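Local coordinates for protein glutathione s-transferase III (Zea mays, PDB 1AW9) that probably conjugates reduced glutathione to hydrophobic electrophiles, herbicides among them, as a dimeric phi-class glutathione transferase, at residues D84-L95 against N153-A164. Numbering follows the deposited sequence.
Sequences DLLPATASAAKL and NKYLAGDEFTLA
Lys-94, in the first turn of helix 92-122, runs past Ala-157 and the Leu-156 carbonyl to end at Asn-153: its CB rests 3.8 Å from Ala-157 CA, CD passes Ala-157 O, CE lies 3.7 Å from Asn-153 OD1, and NZ donates a hydrogen bond to that OD1 (2.6 Å), approaching a lone pair within the plane of the amide C=O. The side chain is fully stretched from CG to NZ (chi2 -176°, chi3 178°), which carries the ammonium that far. Cut back to alanine, Lys-94 would probably leave Asn-153 OD1 without its ammonium partner and Ala-157 O without the CD methylene beside it. Ala-157 CB packs on Leu-95 CA, and Ala-157 O accepts a weak hydrogen bond from the N of Ser-91, the N-cap residue of helix 92-122. Thr-162, N-cap of helix 163-166, turns its methyl CG2 to Pro-87 CD, a tight 3.4 Å, and to Ala-90 CB. Next to it, Leu-163 N donates to Leu-85 O over 2.8 Å. Glu-160, bent at chi2 (-107°), lays CG against the Pro-87 ring and meets Thr-89 nearly perpendicular, OE2 taking a weak hydrogen bond from its hydroxyl. One water donates to both Asp-84 O and Phe-161 O. The contact thus ties the linker leading into helix 92-122 to the loop between helices 129-152 and 163-166; beyond it, Leu-85 and Leu-163 reach Val-20 of helix 12-23 in the thioredoxin-like domain, and Leu-86 lies on helix 67-77.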
ATOM      1  N   ASP A  84     -26.042 -24.045  25.543  1.00 29.88           N
ATOM      2  CA  ASP A  84     -24.755 -24.611  25.794  1.00 33.67           C
ATOM      3  C   ASP A  84     -23.968 -24.267  24.530  1.00 34.01           C
ATOM      4  O   ASP A  84     -24.135 -24.927  23.498  1.00 34.62           O
ATOM      5  CB  ASP A  84     -24.869 -26.124  25.967  1.00 36.23           C
ATOM      6  CG  ASP A  84     -23.576 -26.755  26.458  1.00 41.81           C
ATOM      7  OD1 ASP A  84     -22.591 -26.005  26.714  1.00 43.88           O
ATOM      8  OD2 ASP A  84     -23.558 -28.007  26.600  1.00 44.45           O
ATOM      9  N   LEU A  85     -23.180 -23.191  24.578  1.00 32.42           N
ATOM     10  CA  LEU A  85     -22.394 -22.800  23.398  1.00 30.08           C
ATOM     11  C   LEU A  85     -21.197 -23.726  23.213  1.00 29.46           C
ATOM     12  O   LEU A  85     -20.541 -23.727  22.168  1.00 29.03           O
ATOM     13  CB  LEU A  85     -21.986 -21.322  23.455  1.00 26.27           C
ATOM     14  CG  LEU A  85     -23.129 -20.313  23.424  1.00 23.81           C
ATOM     15  CD1 LEU A  85     -22.613 -18.966  23.787  1.00 23.51           C
ATOM     16  CD2 LEU A  85     -23.825 -20.274  22.103  1.00 23.50           C
ATOM     17  N   LEU A  86     -20.940 -24.557  24.209  1.00 30.38           N
ATOM     18  CA  LEU A  86     -19.854 -25.513  24.114  1.00 32.71           C
ATOM     19  C   LEU A  86     -20.375 -26.932  24.426  1.00 36.24           C
ATOM     20  O   LEU A  86     -19.979 -27.532  25.430  1.00 35.30           O
ATOM     21  CB  LEU A  86     -18.709 -25.109  25.056  1.00 32.03           C
ATOM     22  CG  LEU A  86     -17.923 -23.813  24.753  1.00 31.56           C
ATOM     23  CD1 LEU A  86     -17.173 -23.355  25.991  1.00 31.14           C
ATOM     24  CD2 LEU A  86     -16.972 -24.000  23.596  1.00 26.48           C
ATOM     25  N   PRO A  87     -21.289 -27.474  23.574  1.00 38.55           N
ATOM     26  CA  PRO A  87     -21.868 -28.810  23.754  1.00 38.68           C
ATOM     27  C   PRO A  87     -20.803 -29.874  23.689  1.00 40.26           C
ATOM     28  O   PRO A  87     -19.924 -29.806  22.842  1.00 42.22           O
ATOM     29  CB  PRO A  87     -22.791 -28.947  22.544  1.00 38.09           C
ATOM     30  CG  PRO A  87     -23.174 -27.553  22.235  1.00 37.72           C
ATOM     31  CD  PRO A  87     -21.850 -26.862  22.355  1.00 38.94           C
ATOM     32  N   ALA A  88     -20.883 -30.859  24.574  1.00 42.72           N
ATOM     33  CA  ALA A  88     -19.924 -31.959  24.560  1.00 45.02           C
ATOM     34  C   ALA A  88     -20.334 -32.936  23.441  1.00 45.64           C
ATOM     35  O   ALA A  88     -19.617 -33.897  23.119  1.00 45.69           O
ATOM     36  CB  ALA A  88     -19.885 -32.654  25.914  1.00 47.87           C
ATOM     37  N   THR A  89     -21.501 -32.667  22.858  1.00 46.02           N
ATOM     38  CA  THR A  89     -22.019 -33.452  21.748  1.00 47.58           C
ATOM     39  C   THR A  89     -21.418 -32.953  20.422  1.00 47.19           C
ATOM     40  O   THR A  89     -21.412 -33.684  19.421  1.00 49.61           O
ATOM     41  CB  THR A  89     -23.559 -33.350  21.674  1.00 48.69           C
ATOM     42  OG1 THR A  89     -23.963 -32.007  21.993  1.00 49.76           O
ATOM     43  CG2 THR A  89     -24.214 -34.352  22.641  1.00 49.87           C
ATOM     44  N   ALA A  90     -20.946 -31.703  20.404  1.00 44.46           N
ATOM     45  CA  ALA A  90     -20.346 -31.122  19.205  1.00 41.22           C
ATOM     46  C   ALA A  90     -18.961 -31.732  19.027  1.00 39.36           C
ATOM     47  O   ALA A  90     -18.368 -32.194  19.995  1.00 40.73           O
ATOM     48  CB  ALA A  90     -20.254 -29.597  19.342  1.00 39.66           C
ATOM     49  N   SER A  91     -18.459 -31.799  17.800  1.00 36.71           N
ATOM     50  CA  SER A  91     -17.125 -32.351  17.587  1.00 34.84           C
ATOM     51  C   SER A  91     -16.131 -31.345  18.159  1.00 34.36           C
ATOM     52  O   SER A  91     -16.211 -30.157  17.842  1.00 33.72           O
ATOM     53  CB  SER A  91     -16.841 -32.526  16.088  1.00 34.61           C
ATOM     54  OG  SER A  91     -15.491 -32.928  15.863  1.00 33.03           O
ATOM     55  N   ALA A  92     -15.202 -31.800  18.992  1.00 32.51           N
ATOM     56  CA  ALA A  92     -14.198 -30.897  19.565  1.00 31.46           C
ATOM     57  C   ALA A  92     -13.171 -30.449  18.532  1.00 31.64           C
ATOM     58  O   ALA A  92     -12.630 -29.356  18.633  1.00 31.13           O
ATOM     59  CB  ALA A  92     -13.493 -31.560  20.713  1.00 32.41           C
ATOM     60  N   ALA A  93     -12.870 -31.327  17.575  1.00 30.59           N
ATOM     61  CA  ALA A  93     -11.917 -31.031  16.520  1.00 29.07           C
ATOM     62  C   ALA A  93     -12.508 -29.967  15.614  1.00 29.13           C
ATOM     63  O   ALA A  93     -11.812 -29.031  15.249  1.00 31.22           O
ATOM     64  CB  ALA A  93     -11.600 -32.282  15.724  1.00 28.74           C
ATOM     65  N   LYS A  94     -13.785 -30.103  15.253  1.00 27.39           N
ATOM     66  CA  LYS A  94     -14.439 -29.122  14.400  1.00 25.15           C
ATOM     67  C   LYS A  94     -14.678 -27.811  15.128  1.00 25.51           C
ATOM     68  O   LYS A  94     -14.525 -26.720  14.560  1.00 24.81           O
ATOM     69  CB  LYS A  94     -15.773 -29.640  13.894  1.00 24.26           C
ATOM     70  CG  LYS A  94     -15.663 -30.714  12.856  1.00 27.61           C
ATOM     71  CD  LYS A  94     -17.040 -31.109  12.325  1.00 28.98           C
ATOM     72  CE  LYS A  94     -16.927 -32.160  11.249  1.00 29.71           C
ATOM     73  NZ  LYS A  94     -18.292 -32.657  10.938  1.00 34.23           N
ATOM     74  N   LEU A  95     -15.090 -27.902  16.383  1.00 24.96           N
ATOM     75  CA  LEU A  95     -15.344 -26.697  17.125  1.00 25.46           C
ATOM     76  C   LEU A  95     -14.099 -25.787  17.231  1.00 25.77           C
ATOM     77  O   LEU A  95     -14.211 -24.584  17.037  1.00 25.39           O
ATOM     78  CB  LEU A  95     -15.871 -27.023  18.499  1.00 26.41           C
ATOM     79  CG  LEU A  95     -16.211 -25.745  19.266  1.00 29.94           C
ATOM     80  CD1 LEU A  95     -17.324 -24.956  18.577  1.00 31.08           C
ATOM     81  CD2 LEU A  95     -16.610 -26.109  20.658  1.00 31.68           C
ATOM     82  N   ASN A 153     -22.693 -30.243   7.089  1.00 26.47           N
ATOM     83  CA  ASN A 153     -22.896 -30.090   8.533  1.00 22.85           C
ATOM     84  C   ASN A 153     -23.972 -29.077   8.741  1.00 23.47           C
ATOM     85  O   ASN A 153     -24.003 -28.074   8.053  1.00 26.58           O
ATOM     86  CB  ASN A 153     -21.645 -29.541   9.196  1.00 21.31           C
ATOM     87  CG  ASN A 153     -20.518 -30.522   9.215  1.00 22.27           C
ATOM     88  OD1 ASN A 153     -20.364 -31.265  10.183  1.00 23.69           O
ATOM     89  ND2 ASN A 153     -19.680 -30.504   8.173  1.00 20.71           N
ATOM     90  N   LYS A 154     -24.835 -29.279   9.711  1.00 23.73           N
ATOM     91  CA  LYS A 154     -25.885 -28.319   9.909  1.00 24.81           C
ATOM     92  C   LYS A 154     -25.291 -26.987  10.342  1.00 23.86           C
ATOM     93  O   LYS A 154     -25.698 -25.912   9.873  1.00 23.73           O
ATOM     94  CB  LYS A 154     -26.851 -28.835  10.952  1.00 29.19           C
ATOM     95  CG  LYS A 154     -28.257 -28.358  10.727  1.00 35.54           C
ATOM     96  CD  LYS A 154     -29.155 -28.759  11.891  1.00 44.75           C
ATOM     97  CE  LYS A 154     -29.193 -30.292  12.112  1.00 49.34           C
ATOM     98  NZ  LYS A 154     -27.923 -30.881  12.674  1.00 50.21           N
ATOM     99  N   TYR A 155     -24.382 -27.062  11.305  1.00 22.59           N
ATOM    100  CA  TYR A 155     -23.688 -25.897  11.817  1.00 20.82           C
ATOM    101  C   TYR A 155     -22.228 -26.196  11.674  1.00 19.85           C
ATOM    102  O   TYR A 155     -21.854 -27.319  11.339  1.00 18.83           O
ATOM    103  CB  TYR A 155     -24.036 -25.640  13.271  1.00 22.56           C
ATOM    104  CG  TYR A 155     -25.443 -25.155  13.440  1.00 23.42           C
ATOM    105  CD1 TYR A 155     -25.759 -23.801  13.347  1.00 24.63           C
ATOM    106  CD2 TYR A 155     -26.466 -26.058  13.664  1.00 26.74           C
ATOM    107  CE1 TYR A 155     -27.072 -23.359  13.470  1.00 28.02           C
ATOM    108  CE2 TYR A 155     -27.773 -25.640  13.785  1.00 27.16           C
ATOM    109  CZ  TYR A 155     -28.076 -24.301  13.690  1.00 29.72           C
ATOM    110  OH  TYR A 155     -29.400 -23.936  13.804  1.00 33.27           O
ATOM    111  N   LEU A 156     -21.396 -25.191  11.946  1.00 21.49           N
ATOM    112  CA  LEU A 156     -19.933 -25.307  11.829  1.00 20.32           C
ATOM    113  C   LEU A 156     -19.338 -26.532  12.513  1.00 21.02           C
ATOM    114  O   LEU A 156     -18.620 -27.299  11.875  1.00 22.04           O
ATOM    115  CB  LEU A 156     -19.204 -23.995  12.275  1.00 16.54           C
ATOM    116  CG  LEU A 156     -19.502 -22.771  11.383  1.00 14.91           C
ATOM    117  CD1 LEU A 156     -18.717 -21.577  11.798  1.00 10.99           C
ATOM    118  CD2 LEU A 156     -19.267 -23.092   9.893  1.00 11.64           C
ATOM    119  N   ALA A 157     -19.658 -26.731  13.789  1.00 23.99           N
ATOM    120  CA  ALA A 157     -19.111 -27.854  14.547  1.00 27.09           C
ATOM    121  C   ALA A 157     -19.933 -29.158  14.493  1.00 28.63           C
ATOM    122  O   ALA A 157     -19.554 -30.158  15.116  1.00 29.96           O
ATOM    123  CB  ALA A 157     -18.888 -27.420  15.988  1.00 24.34           C
ATOM    124  N   GLY A 158     -21.065 -29.133  13.792  1.00 29.13           N
ATOM    125  CA  GLY A 158     -21.893 -30.316  13.711  1.00 29.78           C
ATOM    126  C   GLY A 158     -23.380 -30.040  13.683  1.00 31.24           C
ATOM    127  O   GLY A 158     -23.835 -29.087  13.067  1.00 30.39           O
ATOM    128  N   ASP A 159     -24.134 -30.885  14.372  1.00 32.18           N
ATOM    129  CA  ASP A 159     -25.578 -30.796  14.421  1.00 33.66           C
ATOM    130  C   ASP A 159     -26.120 -29.633  15.201  1.00 33.24           C
ATOM    131  O   ASP A 159     -27.246 -29.186  14.969  1.00 32.95           O
ATOM    132  CB  ASP A 159     -26.152 -32.070  15.047  1.00 40.51           C
ATOM    133  CG  ASP A 159     -25.914 -33.309  14.202  1.00 45.45           C
ATOM    134  OD1 ASP A 159     -26.393 -33.336  13.050  1.00 49.86           O
ATOM    135  OD2 ASP A 159     -25.266 -34.264  14.694  1.00 49.67           O
ATOM    136  N   GLU A 160     -25.348 -29.162  16.164  1.00 33.33           N
ATOM    137  CA  GLU A 160     -25.815 -28.079  17.015  1.00 32.65           C
ATOM    138  C   GLU A 160     -25.086 -26.773  16.876  1.00 29.93           C
ATOM    139  O   GLU A 160     -23.932 -26.733  16.455  1.00 29.52           O
ATOM    140  CB  GLU A 160     -25.784 -28.512  18.478  1.00 38.37           C
ATOM    141  CG  GLU A 160     -24.550 -29.323  18.864  1.00 46.29           C
ATOM    142  CD  GLU A 160     -24.864 -30.797  19.071  1.00 51.32           C
ATOM    143  OE1 GLU A 160     -26.034 -31.113  19.422  1.00 55.03           O
ATOM    144  OE2 GLU A 160     -23.943 -31.635  18.880  1.00 52.56           O
ATOM    145  N   PHE A 161     -25.794 -25.714  17.243  1.00 25.95           N
ATOM    146  CA  PHE A 161     -25.303 -24.356  17.217  1.00 24.01           C
ATOM    147  C   PHE A 161     -24.329 -24.220  18.398  1.00 25.66           C
ATOM    148  O   PHE A 161     -24.650 -24.597  19.533  1.00 25.88           O
ATOM    149  CB  PHE A 161     -26.499 -23.413  17.340  1.00 20.31           C
ATOM    150  CG  PHE A 161     -26.138 -21.978  17.517  1.00 19.50           C
ATOM    151  CD1 PHE A 161     -25.927 -21.452  18.793  1.00 16.53           C
ATOM    152  CD2 PHE A 161     -26.106 -21.123  16.422  1.00 18.35           C
ATOM    153  CE1 PHE A 161     -25.705 -20.107  18.977  1.00 18.95           C
ATOM    154  CE2 PHE A 161     -25.881 -19.745  16.594  1.00 18.18           C
ATOM    155  CZ  PHE A 161     -25.684 -19.240  17.865  1.00 18.66           C
ATOM    156  N   THR A 162     -23.107 -23.786  18.100  1.00 22.96           N
ATOM    157  CA  THR A 162     -22.105 -23.632  19.129  1.00 21.18           C
ATOM    158  C   THR A 162     -21.526 -22.228  19.077  1.00 21.21           C
ATOM    159  O   THR A 162     -22.019 -21.361  18.342  1.00 19.02           O
ATOM    160  CB  THR A 162     -20.947 -24.676  18.987  1.00 21.94           C
ATOM    161  OG1 THR A 162     -20.267 -24.482  17.741  1.00 22.14           O
ATOM    162  CG2 THR A 162     -21.482 -26.110  19.052  1.00 20.88           C
ATOM    163  N   LEU A 163     -20.495 -22.007  19.897  1.00 20.73           N
ATOM    164  CA  LEU A 163     -19.790 -20.741  19.983  1.00 16.83           C
ATOM    165  C   LEU A 163     -19.238 -20.378  18.593  1.00 15.11           C
ATOM    166  O   LEU A 163     -19.275 -19.213  18.182  1.00 16.02           O
ATOM    167  CB  LEU A 163     -18.657 -20.874  20.997  1.00 14.83           C
ATOM    168  CG  LEU A 163     -17.849 -19.616  21.345  1.00 14.74           C
ATOM    169  CD1 LEU A 163     -18.753 -18.556  21.995  1.00 15.35           C
ATOM    170  CD2 LEU A 163     -16.695 -20.000  22.259  1.00 12.63           C
ATOM    171  N   ALA A 164     -18.748 -21.380  17.874  1.00 13.80           N
ATOM    172  CA  ALA A 164     -18.206 -21.169  16.536  1.00 14.62           C
ATOM    173  C   ALA A 164     -19.179 -20.393  15.647  1.00 15.87           C
ATOM    174  O   ALA A 164     -18.763 -19.439  14.980  1.00 16.71           O
ATOM    175  CB  ALA A 164     -17.819 -22.503  15.885  1.00 10.00           C
TER
HETATM  176  O   HOH W   1     -25.899 -25.757  21.547  1.00 37.90           O